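Local coordinates for protein ricin B-related lectin (Polyporus squamosus, PDB 5MUA) that binds galactose through a ricin-type beta-trefoil lectin domain and carries a calcium-dependent, papain-like protease domain that takes up the inhibitor E-64, at residues 236-241 / 281-286; 248-253 / 277-282. One frame throughout, in Å; residues are numbered along the deposited sequence.

Contact 1: residues 236-241 / 281-286; sequences CGLMFG and AYFGLF. With E64 (N-[N-[1-hydroxycarboxyethyl-carbonyl]leucylamino-butyl]-guanidine), chain K.
The ring of Phe240 is sandwiched: the edge of Phe283 points into one face, while C9 of the inhibitor's leucyl group sits over the centre of the opposite face, 3.6 Å above its plane. Phe283 brings CD2 to 3.6 Å from Phe240 CG, and with the two planes at 77° this is an edge-to-face pair. CG of Phe283 swings anti to its own backbone N (chi1 158°), which lays the ring beside Phe240, while its CE2 reaches Leu238 CD2. Tyr282 turns a ring face to Phe240 CB in a CH-pi contact and brings OH to 3.5 Å from E64 C10. The strands that carry these rings run antiparallel; further along, toward the C terminus, Leu238 and Leu285 form a hydrogen-bonded pair, with 2.9 Å both from Leu238 N to Leu285 O and from Leu285 N to Leu238 O. At the ring end Phe240 O takes two donors, Tyr282 N at 2.8 Å and Phe283 N at 3.3 Å. On the other side of the sheet Met239 lays SD against Ala281 CB. Phe283 also meets Phe283 and Tyr173 of the second subunit. Tyr282 and Phe283 both stand opposite Phe240 on the neighbouring strand, a classic beta bulge, here in the wall of the E-64 pocket.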
loop_
_atom_site.group_PDB
_atom_site.type_symbol
_atom_site.label_atom_id
_atom_site.label_comp_id
_atom_site.label_asym_id
_atom_site.label_seq_id
_atom_site.Cartn_x
_atom_site.Cartn_y
_atom_site.Cartn_z
ATOM N N CYS B 236 1.193 -9.605 5.718
ATOM C CA CYS B 236 0.873 -9.584 4.301
ATOM C C CYS B 236 2.174 -9.201 3.612
ATOM O O CYS B 236 2.559 -8.061 3.620
ATOM C CB CYS B 236 -0.215 -8.559 3.970
ATOM S SG CYS B 236 -0.609 -8.533 2.198
ATOM N N GLY B 237 2.825 -10.165 3.035
ATOM C CA GLY B 237 4.097 -9.928 2.342
ATOM C C GLY B 237 3.954 -9.336 0.951
ATOM O O GLY B 237 2.952 -9.578 0.250
ATOM N N LEU B 238 4.959 -8.564 0.606
ATOM C CA LEU B 238 5.215 -8.076 -0.770
ATOM C C LEU B 238 6.492 -8.745 -1.262
ATOM O O LEU B 238 7.477 -8.834 -0.488
ATOM C CB LEU B 238 5.366 -6.565 -0.800
ATOM C CG LEU B 238 5.742 -5.908 -2.138
ATOM C CD1 LEU B 238 4.653 -6.195 -3.164
ATOM C CD2 LEU B 238 5.803 -4.425 -1.939
ATOM N N MET B 239 6.476 -9.256 -2.511
ATOM C CA MET B 239 7.675 -9.802 -3.115
ATOM C C MET B 239 7.784 -9.256 -4.563
ATOM O O MET B 239 6.805 -9.053 -5.206
ATOM C CB MET B 239 7.613 -11.357 -3.178
ATOM C CG MET B 239 8.533 -11.994 -2.208
ATOM S SD MET B 239 8.212 -13.754 -2.345
ATOM C CE MET B 239 8.954 -14.091 -0.757
ATOM N N PHE B 240 8.994 -8.936 -4.975
ATOM C CA PHE B 240 9.362 -8.766 -6.375
ATOM C C PHE B 240 10.272 -9.946 -6.695
ATOM O O PHE B 240 11.267 -10.237 -5.977
ATOM C CB PHE B 240 10.185 -7.483 -6.583
ATOM C CG PHE B 240 9.432 -6.200 -6.471
ATOM C CD1 PHE B 240 8.081 -6.109 -6.142
ATOM C CD2 PHE B 240 10.116 -5.022 -6.804
ATOM C CE1 PHE B 240 7.440 -4.896 -6.078
ATOM C CE2 PHE B 240 9.461 -3.786 -6.756
ATOM C CZ PHE B 240 8.128 -3.736 -6.379
ATOM N N GLY B 241 9.949 -10.632 -7.774
ATOM C CA GLY B 241 10.776 -11.737 -8.220
ATOM C C GLY B 241 10.852 -11.817 -9.732
ATOM O O GLY B 241 10.194 -11.051 -10.442
ATOM N N ALA B 281 12.284 -14.709 -5.808
ATOM C CA ALA B 281 12.292 -13.379 -5.206
ATOM C C ALA B 281 13.657 -12.743 -5.004
ATOM O O ALA B 281 14.620 -13.398 -4.593
ATOM C CB ALA B 281 11.468 -13.367 -3.918
ATOM N N TYR B 282 13.751 -11.461 -5.352
ATOM C CA TYR B 282 14.903 -10.666 -4.992
ATOM C C TYR B 282 14.641 -9.676 -3.898
ATOM O O TYR B 282 15.591 -9.176 -3.251
ATOM C CB TYR B 282 15.565 -10.015 -6.196
ATOM C CG TYR B 282 14.680 -9.121 -7.015
ATOM C CD1 TYR B 282 14.535 -7.741 -6.699
ATOM C CD2 TYR B 282 14.053 -9.594 -8.168
ATOM C CE1 TYR B 282 13.719 -6.927 -7.440
ATOM C CE2 TYR B 282 13.242 -8.744 -8.924
ATOM C CZ TYR B 282 13.117 -7.392 -8.573
ATOM O OH TYR B 282 12.316 -6.551 -9.314
ATOM N N PHE B 283 13.369 -9.389 -3.638
ATOM C CA PHE B 283 12.963 -8.409 -2.663
ATOM C C PHE B 283 11.711 -8.911 -1.927
ATOM O O PHE B 283 10.772 -9.395 -2.536
ATOM C CB PHE B 283 12.731 -7.049 -3.323
ATOM C CG PHE B 283 11.849 -6.150 -2.560
ATOM C CD1 PHE B 283 12.239 -5.660 -1.341
ATOM C CD2 PHE B 283 10.607 -5.785 -3.056
ATOM C CE1 PHE B 283 11.398 -4.834 -0.609
ATOM C CE2 PHE B 283 9.775 -4.937 -2.328
ATOM C CZ PHE B 283 10.162 -4.501 -1.074
ATOM N N GLY B 284 11.734 -8.823 -0.616
ATOM C CA GLY B 284 10.542 -9.002 0.184
ATOM C C GLY B 284 10.330 -7.972 1.280
ATOM O O GLY B 284 11.273 -7.483 1.862
ATOM N N LEU B 285 9.090 -7.638 1.545
ATOM C CA LEU B 285 8.725 -6.693 2.603
ATOM C C LEU B 285 7.581 -7.304 3.387
ATOM O O LEU B 285 6.655 -7.804 2.778
ATOM C CB LEU B 285 8.292 -5.338 2.007
ATOM C CG LEU B 285 7.701 -4.298 2.945
ATOM C CD1 LEU B 285 8.795 -3.859 3.886
ATOM C CD2 LEU B 285 7.150 -3.050 2.238
ATOM N N PHE B 286 7.642 -7.288 4.729
ATOM C CA PHE B 286 6.499 -7.769 5.502
ATOM C C PHE B 286 6.504 -7.128 6.868
ATOM O O PHE B 286 7.503 -6.481 7.198
ATOM C CB PHE B 286 6.500 -9.271 5.660
ATOM C CG PHE B 286 7.629 -9.781 6.506
ATOM C CD1 PHE B 286 8.888 -9.891 5.971
ATOM C CD2 PHE B 286 7.424 -10.103 7.832
ATOM C CE1 PHE B 286 9.941 -10.337 6.742
ATOM C CE2 PHE B 286 8.462 -10.596 8.603
ATOM C CZ PHE B 286 9.715 -10.691 8.065
ATOM O OXT PHE B 286 5.514 -7.280 7.596
HETATM C C1 E64 K . 3.345 -7.323 -14.196
HETATM O O1 E64 K . 2.445 -6.517 -14.419
HETATM O O2 E64 K . 3.236 -8.578 -14.381
HETATM C C2 E64 K . 4.588 -6.838 -13.569
HETATM C C3 E64 K . 5.041 -5.547 -14.254
HETATM O O3 E64 K . 5.450 -6.109 -15.490
HETATM C C4 E64 K . 6.194 -4.902 -13.575
HETATM O O4 E64 K . 6.046 -3.974 -12.849
HETATM N N1 E64 K . 7.359 -5.445 -13.718
HETATM C C6 E64 K . 8.595 -4.955 -13.126
HETATM C C7 E64 K . 9.205 -5.681 -11.942
HETATM C C8 E64 K . 8.234 -5.958 -10.802
HETATM C C9 E64 K . 7.939 -4.665 -10.039
HETATM C C10 E64 K . 8.865 -6.952 -9.924
HETATM C C11 E64 K . 9.618 -4.404 -14.093
HETATM O O5 E64 K . 10.364 -5.226 -14.602
HETATM N N2 E64 K . 9.703 -3.127 -14.373
HETATM C C12 E64 K . 10.808 -2.513 -15.137
HETATM C C13 E64 K . 11.547 -1.511 -14.260
HETATM C C14 E64 K . 12.629 -0.668 -14.982
HETATM C C15 E64 K . 13.987 -0.858 -14.309
HETATM N N3 E64 K . 14.876 0.230 -14.732
HETATM C C16 E64 K . 16.080 0.482 -14.247
HETATM N N4 E64 K . 16.677 -0.376 -13.397
HETATM N N5 E64 K . 16.685 1.668 -14.585
HETATM O O HOH W 1 2.955 -7.629 6.861
#

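Contact 2: residues 248-253 / 277-282; sequences HAYNWF and WDYKAY. With E64 (N-[N-[1-hydroxycarboxyethyl-carbonyl]leucylamino-butyl]-guanidine), chain K.
His248 sets its CB over the face of the Tyr279 ring, displaced toward CZ, 3.5 Å from the centroid and close to the ring normal, a close CH-pi contact. From there chi1 of -169° extends CG away from the backbone nitrogen and along the ring's rim, with Tyr279 CE2 3.8 Å from both His248 CG and His248 CD2. The imidazole is nearly parallel to the phenol, at 21°, but displaced so far that little of one ring lies over the other. Leaving the tyrosine behind, ND1 donates to the inhibitor's carboxylate, 2.9 Å to E64 O2, which lies at the edge of the imidazole in its plane; the N-H...O angle of 146° makes the bond somewhat bent. NE2 is hydrogen-bonded to Glu266 OE2, so both ring nitrogens are engaged and the rotation of the ring is fixed.

Two residues further along the same strand, Tyr250 continues the aromatic cluster. Trp277 aims the edge of its six-membered ring at the Tyr250 face in an offset edge-to-face pair, planes nearly perpendicular, with CZ3 3.9 Å from Tyr250 CB. The Tyr250 hydroxyl ends near Tyr279 CB and donates a hydrogen bond to a water, which in turn donates to Tyr279 O, 2.8 Å from the water. Lys243 adds a cation-pi contact to Tyr279.

The chemistry is therefore mostly aromatic and CH-pi, with one water bridging the segments: Tyr279 supports the histidine at CB and the near edge of the imidazole, while the polar bonds of the ring hold it in line with the inhibitor's carboxylate, as one expects in the active-site cleft of a papain-like protease.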
loop_
_atom_site.group_PDB
_atom_site.type_symbol
_atom_site.label_atom_id
_atom_site.label_comp_id
_atom_site.label_asym_id
_atom_site.label_seq_id
_atom_site.Cartn_x
_atom_site.Cartn_y
_atom_site.Cartn_z
ATOM N N HIS B 248 8.009 -10.029 -11.767
ATOM C CA HIS B 248 6.599 -9.895 -11.340
ATOM C C HIS B 248 6.576 -9.586 -9.880
ATOM O O HIS B 248 7.447 -10.060 -9.157
ATOM C CB HIS B 248 5.847 -11.253 -11.593
ATOM C CG HIS B 248 4.352 -11.212 -11.446
ATOM N ND1 HIS B 248 3.502 -10.494 -12.262
ATOM C CD2 HIS B 248 3.551 -11.866 -10.598
ATOM C CE1 HIS B 248 2.255 -10.673 -11.895
ATOM N NE2 HIS B 248 2.261 -11.497 -10.867
ATOM N N ALA B 249 5.548 -8.818 -9.494
ATOM C CA ALA B 249 5.245 -8.476 -8.125
ATOM C C ALA B 249 4.024 -9.202 -7.663
ATOM O O ALA B 249 3.054 -9.296 -8.385
ATOM C CB ALA B 249 5.031 -6.962 -7.924
ATOM N N TYR B 250 4.065 -9.677 -6.409
ATOM C CA TYR B 250 2.985 -10.538 -5.885
ATOM C C TYR B 250 3.086 -10.512 -4.381
ATOM O O TYR B 250 3.991 -9.846 -3.787
ATOM C CB TYR B 250 3.089 -12.023 -6.418
ATOM C CG TYR B 250 4.496 -12.562 -6.420
ATOM C CD1 TYR B 250 5.419 -12.178 -7.409
ATOM C CD2 TYR B 250 4.952 -13.408 -5.428
ATOM C CE1 TYR B 250 6.742 -12.611 -7.395
ATOM C CE2 TYR B 250 6.284 -13.859 -5.391
ATOM C CZ TYR B 250 7.178 -13.487 -6.381
ATOM O OH TYR B 250 8.475 -13.925 -6.349
ATOM N N ASN B 251 2.113 -11.127 -3.756
ATOM C CA ASN B 251 2.049 -11.117 -2.294
ATOM C C ASN B 251 2.320 -12.533 -1.730
ATOM O O ASN B 251 2.363 -13.519 -2.455
ATOM C CB ASN B 251 0.686 -10.612 -1.839
ATOM C CG ASN B 251 0.414 -9.174 -2.285
ATOM O OD1 ASN B 251 -0.381 -8.919 -3.185
ATOM N ND2 ASN B 251 1.076 -8.248 -1.643
ATOM N N TRP B 252 2.477 -12.613 -0.407
ATOM C CA TRP B 252 2.810 -13.859 0.216
ATOM C C TRP B 252 2.419 -13.860 1.683
ATOM O O TRP B 252 2.303 -12.795 2.324
ATOM C CB TRP B 252 4.247 -14.212 0.088
ATOM C CG TRP B 252 5.229 -13.241 0.745
ATOM C CD1 TRP B 252 5.796 -12.132 0.157
ATOM C CD2 TRP B 252 5.797 -13.330 2.057
ATOM N NE1 TRP B 252 6.664 -11.516 1.063
ATOM C CE2 TRP B 252 6.702 -12.261 2.211
ATOM C CE3 TRP B 252 5.613 -14.215 3.134
ATOM C CZ2 TRP B 252 7.356 -12.016 3.397
ATOM C CZ3 TRP B 252 6.317 -13.994 4.290
ATOM C CH2 TRP B 252 7.189 -12.923 4.411
ATOM N N PHE B 253 2.289 -15.074 2.192
ATOM C CA PHE B 253 1.746 -15.318 3.495
ATOM C C PHE B 253 2.367 -16.600 4.054
ATOM O O PHE B 253 3.048 -17.390 3.331
ATOM C CB PHE B 253 0.221 -15.562 3.367
ATOM C CG PHE B 253 -0.553 -14.372 2.864
ATOM C CD1 PHE B 253 -0.884 -13.329 3.729
ATOM C CD2 PHE B 253 -0.955 -14.296 1.570
ATOM C CE1 PHE B 253 -1.527 -12.176 3.255
ATOM C CE2 PHE B 253 -1.644 -13.181 1.089
ATOM C CZ PHE B 253 -1.937 -12.128 1.938
ATOM N N TRP B 277 4.474 -19.302 -9.103
ATOM C CA TRP B 277 4.457 -19.306 -10.590
ATOM C C TRP B 277 5.888 -19.339 -11.159
ATOM O O TRP B 277 6.199 -18.753 -12.200
ATOM C CB TRP B 277 3.679 -18.100 -11.143
ATOM C CG TRP B 277 2.376 -17.968 -10.493
ATOM C CD1 TRP B 277 1.237 -18.614 -10.824
ATOM C CD2 TRP B 277 2.087 -17.183 -9.323
ATOM N NE1 TRP B 277 0.220 -18.276 -9.930
ATOM C CE2 TRP B 277 0.734 -17.416 -8.992
ATOM C CE3 TRP B 277 2.847 -16.310 -8.527
ATOM C CZ2 TRP B 277 0.104 -16.786 -7.903
ATOM C CZ3 TRP B 277 2.233 -15.716 -7.436
ATOM C CH2 TRP B 277 0.875 -15.951 -7.143
ATOM N N ASP B 278 6.776 -20.009 -10.440
ATOM C CA ASP B 278 8.164 -20.089 -10.792
ATOM C C ASP B 278 9.002 -18.833 -10.670
ATOM O O ASP B 278 10.191 -18.881 -10.978
ATOM C CB ASP B 278 8.399 -20.773 -12.131
ATOM C CG ASP B 278 7.842 -22.163 -12.163
ATOM O OD1 ASP B 278 7.647 -22.783 -11.106
ATOM O OD2 ASP B 278 7.615 -22.636 -13.262
ATOM N N TYR B 279 8.447 -17.763 -10.083
ATOM C CA TYR B 279 9.305 -16.592 -9.800
ATOM C C TYR B 279 10.163 -16.850 -8.639
ATOM O O TYR B 279 9.749 -17.534 -7.663
ATOM C CB TYR B 279 8.490 -15.313 -9.585
ATOM C CG TYR B 279 7.717 -14.898 -10.835
ATOM C CD1 TYR B 279 8.374 -14.321 -11.921
ATOM C CD2 TYR B 279 6.357 -15.064 -10.916
ATOM C CE1 TYR B 279 7.674 -13.972 -13.057
ATOM C CE2 TYR B 279 5.649 -14.688 -12.052
ATOM C CZ TYR B 279 6.318 -14.182 -13.111
ATOM O OH TYR B 279 5.633 -13.798 -14.230
ATOM N N LYS B 280 11.348 -16.250 -8.676
ATOM C CA LYS B 280 12.254 -16.320 -7.569
ATOM C C LYS B 280 12.498 -14.913 -7.099
ATOM O O LYS B 280 12.834 -14.021 -7.910
ATOM C CB LYS B 280 13.553 -17.065 -7.910
ATOM C CG LYS B 280 13.361 -18.511 -8.359
ATOM C CD LYS B 280 12.945 -19.420 -7.175
ATOM C CE LYS B 280 12.381 -20.764 -7.615
ATOM N NZ LYS B 280 13.372 -21.527 -8.402
ATOM N N ALA B 281 12.284 -14.709 -5.808
ATOM C CA ALA B 281 12.292 -13.379 -5.206
ATOM C C ALA B 281 13.657 -12.743 -5.004
ATOM O O ALA B 281 14.620 -13.398 -4.593
ATOM C CB ALA B 281 11.468 -13.367 -3.918
ATOM N N TYR B 282 13.751 -11.461 -5.352
ATOM C CA TYR B 282 14.903 -10.666 -4.992
ATOM C C TYR B 282 14.641 -9.676 -3.898
ATOM O O TYR B 282 15.591 -9.176 -3.251
ATOM C CB TYR B 282 15.565 -10.015 -6.196
ATOM C CG TYR B 282 14.680 -9.121 -7.015
ATOM C CD1 TYR B 282 14.535 -7.741 -6.699
ATOM C CD2 TYR B 282 14.053 -9.594 -8.168
ATOM C CE1 TYR B 282 13.719 -6.927 -7.440
ATOM C CE2 TYR B 282 13.242 -8.744 -8.924
ATOM C CZ TYR B 282 13.117 -7.392 -8.573
ATOM O OH TYR B 282 12.316 -6.551 -9.314
HETATM C C1 E64 K . 3.345 -7.323 -14.196
HETATM O O1 E64 K . 2.445 -6.517 -14.419
HETATM O O2 E64 K . 3.236 -8.578 -14.381
HETATM C C2 E64 K . 4.588 -6.838 -13.569
HETATM C C3 E64 K . 5.041 -5.547 -14.254
HETATM O O3 E64 K . 5.450 -6.109 -15.490
HETATM C C4 E64 K . 6.194 -4.902 -13.575
HETATM O O4 E64 K . 6.046 -3.974 -12.849
HETATM N N1 E64 K . 7.359 -5.445 -13.718
HETATM C C6 E64 K . 8.595 -4.955 -13.126
HETATM C C7 E64 K . 9.205 -5.681 -11.942
HETATM C C8 E64 K . 8.234 -5.958 -10.802
HETATM C C9 E64 K . 7.939 -4.665 -10.039
HETATM C C10 E64 K . 8.865 -6.952 -9.924
HETATM C C11 E64 K . 9.618 -4.404 -14.093
HETATM O O5 E64 K . 10.364 -5.226 -14.602
HETATM N N2 E64 K . 9.703 -3.127 -14.373
HETATM C C12 E64 K . 10.808 -2.513 -15.137
HETATM C C13 E64 K . 11.547 -1.511 -14.260
HETATM C C14 E64 K . 12.629 -0.668 -14.982
HETATM C C15 E64 K . 13.987 -0.858 -14.309
HETATM N N3 E64 K . 14.876 0.230 -14.732
HETATM C C16 E64 K . 16.080 0.482 -14.247
HETATM N N4 E64 K . 16.677 -0.376 -13.397
HETATM N N5 E64 K . 16.685 1.668 -14.585
HETATM O O HOH W 2 9.087 -16.269 -5.263
#

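Coming from the N terminus, the chain enters through strand 233-243, which carries 236-241, and turns back directly into strand 246-255, which carries 248-253. It then runs through strands 261-266 and 271-273 before reaching 277-282 and finally 281-286 at the C terminus. Contact 2 closes the shorter loop, and contact 1 spans it from outside, so the two nest; they share Ala281 and Tyr282, where the chain turns a corner. Strand 233-243 lies between the other two, bonded to both, with Gly241 O and His248 N 2.8 Å apart. Together the contacts tie the C-terminal strand and its preceding loop to the hairpin of strands 233-243 and 246-255.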